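Local coordinates for protein cupin 2, conserved barrel (Desulfitobacterium hafniense, PDB 2OZJ) that is of unknown function but belongs to the cupin superfamily, forming a small conserved beta-barrel, and assembles here as a two-chain unit, at residues Asn7-Arg12 with Ala17-Ala22. Residues are numbered along the deposited sequence; the frame is centred on the assembly and turned at random. Where two conformers were deposited one is given.
Sequences NLPQER and ASLIEA
N7, whose backbone O lies 4.2 Å from L19 CD1, donates from its side-chain ND2 to the carbonyl O of A31. That bond ties the start of 7-12 to strand 28-34, although the carboxamide itself leads away from 17-22. Side-chain packing between the segments is apolar and centres on that L19 methyl, with N7 O as its polar neighbour. L19 ends a 3-10 segment that begins before A17 and directs its side chain at the opposing loop. With CG anti to the carbonyl carbon (chi1 -61°) and CD1 anti to CA (chi2 178°), the path from the carbonyl carbon to CD1 is extended, which carries CD1 toward that loop. This methyl meets L8 CD2 at 3.9 Å and P9 CD at 4.1 Å, so it packs against side chains of two successive residues. The two leucines cross at about a right angle. L8 sets off away from 17-22, but its CD2 branch comes back within reach while CD1 lies 6.4 Å from L19 CD1. P9 offers its CD, the ring carbon bonded to N, to the same L19 methyl; L19 CD2 is a looser neighbour, 4.4 Å from P9 CD. The L8 and L19 CA atoms stay 8.1 Å apart. Around this join, L19 also rests on M30 and L42 of the barrel strands, whereas L8 and P9 pack on M87 and V85 of the second subunit, to which P9 adds backbone hydrogen bonds. The contact therefore joins a turn on the flank of the cupin barrel to an N-terminal loop lying against the neighbouring chain. The 104 Å² buried here is dispersive methyl packing, consistent with directional restraint of the loop coming from bonds elsewhere, such as N7 ND2 to A31 O.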
ATOM      1  N   ASN A   7      -3.658  -9.190  -9.989  1.00 10.08           N
ATOM      2  CA  ASN A   7      -3.534  -8.069 -10.878  1.00  9.81           C
ATOM      3  C   ASN A   7      -2.330  -7.175 -10.611  1.00 12.28           C
ATOM      4  O   ASN A   7      -2.355  -5.956 -10.877  1.00 13.90           O
ATOM      5  CB  ASN A   7      -4.839  -7.256 -10.922  1.00 10.53           C
ATOM      6  CG  ASN A   7      -5.998  -8.048 -11.468  1.00  8.64           C
ATOM      7  OD1 ASN A   7      -5.836  -8.904 -12.355  1.00 10.42           O
ATOM      8  ND2 ASN A   7      -7.194  -7.801 -10.910  1.00 13.60           N
ATOM      9  N   LEU A   8      -1.246  -7.821 -10.158  1.00 14.37           N
ATOM     10  CA  LEU A   8       0.005  -7.148  -9.812  1.00 13.28           C
ATOM     11  C   LEU A   8       1.170  -7.836 -10.481  1.00 13.47           C
ATOM     12  O   LEU A   8       1.129  -9.078 -10.653  1.00 13.17           O
ATOM     13  CB  LEU A   8       0.238  -7.187  -8.300  1.00 12.36           C
ATOM     14  CG  LEU A   8      -0.702  -6.324  -7.455  1.00 12.36           C
ATOM     15  CD1 LEU A   8      -0.767  -6.874  -6.015  1.00 13.25           C
ATOM     16  CD2 LEU A   8      -0.243  -4.866  -7.529  1.00 14.04           C
ATOM     17  N   PRO A   9       2.204  -7.058 -10.861  1.00 10.92           N
ATOM     18  CA  PRO A   9       3.303  -7.770 -11.523  1.00 11.83           C
ATOM     19  C   PRO A   9       4.068  -8.726 -10.612  1.00 11.35           C
ATOM     20  O   PRO A   9       4.248  -8.442  -9.412  1.00 12.50           O
ATOM     21  CB  PRO A   9       4.218  -6.648 -11.997  1.00 15.81           C
ATOM     22  CG  PRO A   9       3.884  -5.459 -11.231  1.00 13.41           C
ATOM     23  CD  PRO A   9       2.485  -5.615 -10.700  1.00 13.07           C
ATOM     24  N   GLN A  10       4.478  -9.868 -11.168  1.00 12.37           N
ATOM     25  CA  GLN A  10       5.234 -10.851 -10.436  1.00 12.99           C
ATOM     26  C   GLN A  10       6.624 -11.032 -10.984  1.00 12.99           C
ATOM     27  O   GLN A  10       7.486 -11.566 -10.281  1.00 13.57           O
ATOM     28  CB  GLN A  10       4.522 -12.190 -10.460  1.00 10.83           C
ATOM     29  CG  GLN A  10       3.208 -12.191  -9.706  1.00 15.00           C
ATOM     30  CD  GLN A  10       2.515 -13.513  -9.804  1.00 17.23           C
ATOM     31  OE1 GLN A  10       3.162 -14.562  -9.794  1.00 23.06           O
ATOM     32  NE2 GLN A  10       1.192 -13.483  -9.949  1.00 24.40           N
ATOM     33  N   GLU A  11       6.864 -10.617 -12.226  1.00 15.00           N
ATOM     34  CA  GLU A  11       8.186 -10.782 -12.795  1.00 17.01           C
ATOM     35  C   GLU A  11       8.902  -9.492 -13.169  1.00 18.63           C
ATOM     36  O   GLU A  11      10.120  -9.490 -13.211  1.00 21.49           O
ATOM     37  CB  GLU A  11       8.136 -11.680 -14.031  1.00 15.12           C
ATOM     38  CG  GLU A  11       6.960 -12.660 -14.051  1.00 17.36           C
ATOM     39  CD  GLU A  11       7.249 -13.906 -14.824  1.00 19.14           C
ATOM     40  OE1 GLU A  11       8.411 -14.403 -14.765  1.00 30.16           O
ATOM     41  OE2 GLU A  11       6.314 -14.395 -15.517  1.00 28.37           O
ATOM     42  N   ARG A  12       8.168  -8.440 -13.534  1.00 15.97           N
ATOM     43  CA  ARG A  12       8.810  -7.145 -13.778  1.00 16.47           C
ATOM     44  C   ARG A  12       8.081  -6.090 -12.957  1.00 14.09           C
ATOM     45  O   ARG A  12       6.913  -5.856 -13.167  1.00 14.79           O
ATOM     46  CB  ARG A  12       8.904  -6.818 -15.288  1.00 15.90           C
ATOM     47  CG  ARG A  12       8.440  -5.405 -15.764  1.00 26.70           C
ATOM     48  CD  ARG A  12       8.421  -5.341 -17.304  1.00 19.17           C
ATOM     49  NE  ARG A  12       9.751  -5.662 -17.859  1.00 22.53           N
ATOM     50  CZ  ARG A  12       9.995  -5.806 -19.150  1.00 15.45           C
ATOM     51  NH1 ARG A  12       8.965  -5.606 -19.931  1.00  4.40           N
ATOM     52  NH2 ARG A  12      11.237  -6.091 -19.582  1.00 16.92           N
ATOM     53  N   ALA A  17       1.140   3.439  -9.737  1.00 16.65           N
ATOM     54  CA  ALA A  17       0.357   4.406 -10.510  1.00 15.07           C
ATOM     55  C   ALA A  17       0.228   4.000 -11.976  1.00 17.53           C
ATOM     56  O   ALA A  17      -0.734   4.347 -12.655  1.00 22.85           O
ATOM     57  CB  ALA A  17       0.996   5.780 -10.433  1.00 15.23           C
ATOM     58  N   SER A  18       1.214   3.283 -12.497  1.00 17.14           N
ATOM     59  CA  SER A  18       1.202   2.893 -13.903  1.00 16.51           C
ATOM     60  C   SER A  18       0.187   1.767 -14.205  1.00 16.73           C
ATOM     61  O   SER A  18      -0.047   1.472 -15.372  1.00 20.14           O
ATOM     62  CB  SER A  18       2.627   2.539 -14.387  1.00 16.30           C
ATOM     63  OG  SER A  18       2.975   1.257 -13.962  1.00 21.74           O
ATOM     64  N   LEU A  19      -0.398   1.137 -13.189  1.00 15.37           N
ATOM     65  CA  LEU A  19      -1.286   0.004 -13.382  1.00 14.44           C
ATOM     66  C   LEU A  19      -2.741   0.448 -13.678  1.00 15.51           C
ATOM     67  O   LEU A  19      -3.547  -0.371 -14.060  1.00 19.60           O
ATOM     68  CB  LEU A  19      -1.273  -0.935 -12.193  1.00 15.72           C
ATOM     69  CG  LEU A  19       0.078  -1.593 -11.850  1.00 15.01           C
ATOM     70  CD1 LEU A  19      -0.148  -2.438 -10.615  1.00 13.89           C
ATOM     71  CD2 LEU A  19       0.632  -2.410 -12.990  1.00 22.75           C
ATOM     72  N   ILE A  20      -3.032   1.737 -13.529  1.00 18.21           N
ATOM     73  CA  ILE A  20      -4.376   2.276 -13.795  1.00 17.65           C
ATOM     74  C   ILE A  20      -4.262   3.633 -14.506  1.00 16.40           C
ATOM     75  O   ILE A  20      -3.429   4.464 -14.146  1.00 18.72           O
ATOM     76  CB  ILE A  20      -5.235   2.347 -12.495  1.00 17.07           C
ATOM     77  CG1 ILE A  20      -6.729   2.485 -12.796  1.00 20.30           C
ATOM     78  CG2 ILE A  20      -4.804   3.471 -11.543  1.00 16.76           C
ATOM     79  CD1 ILE A  20      -7.585   2.188 -11.575  1.00 19.72           C
ATOM     80  N   GLU A  21      -5.090   3.862 -15.513  1.00 15.51           N
ATOM     81  CA  GLU A  21      -5.165   5.192 -16.124  1.00 18.66           C
ATOM     82  C   GLU A  21      -6.010   6.145 -15.288  1.00 19.58           C
ATOM     83  O   GLU A  21      -6.692   5.718 -14.370  1.00 19.92           O
ATOM     84  CB  GLU A  21      -5.728   5.096 -17.538  1.00 20.55           C
ATOM     85  CG  GLU A  21      -4.810   4.271 -18.428  1.00 23.73           C
ATOM     86  CD  GLU A  21      -5.536   3.648 -19.613  1.00 33.99           C
ATOM     87  OE1 GLU A  21      -6.374   2.741 -19.412  1.00 38.27           O
ATOM     88  OE2 GLU A  21      -5.264   4.065 -20.741  1.00 35.95           O
ATOM     89  N   ALA A  22      -5.922   7.439 -15.586  1.00 19.72           N
ATOM     90  CA  ALA A  22      -6.805   8.396 -15.000  0.50 20.10           C
ATOM     91  C   ALA A  22      -7.568   9.054 -16.176  0.50 19.33           C
ATOM     92  O   ALA A  22      -7.083   9.170 -17.321  0.50 18.71           O
ATOM     93  CB  ALA A  22      -6.028   9.373 -14.042  1.00 19.63           C
TER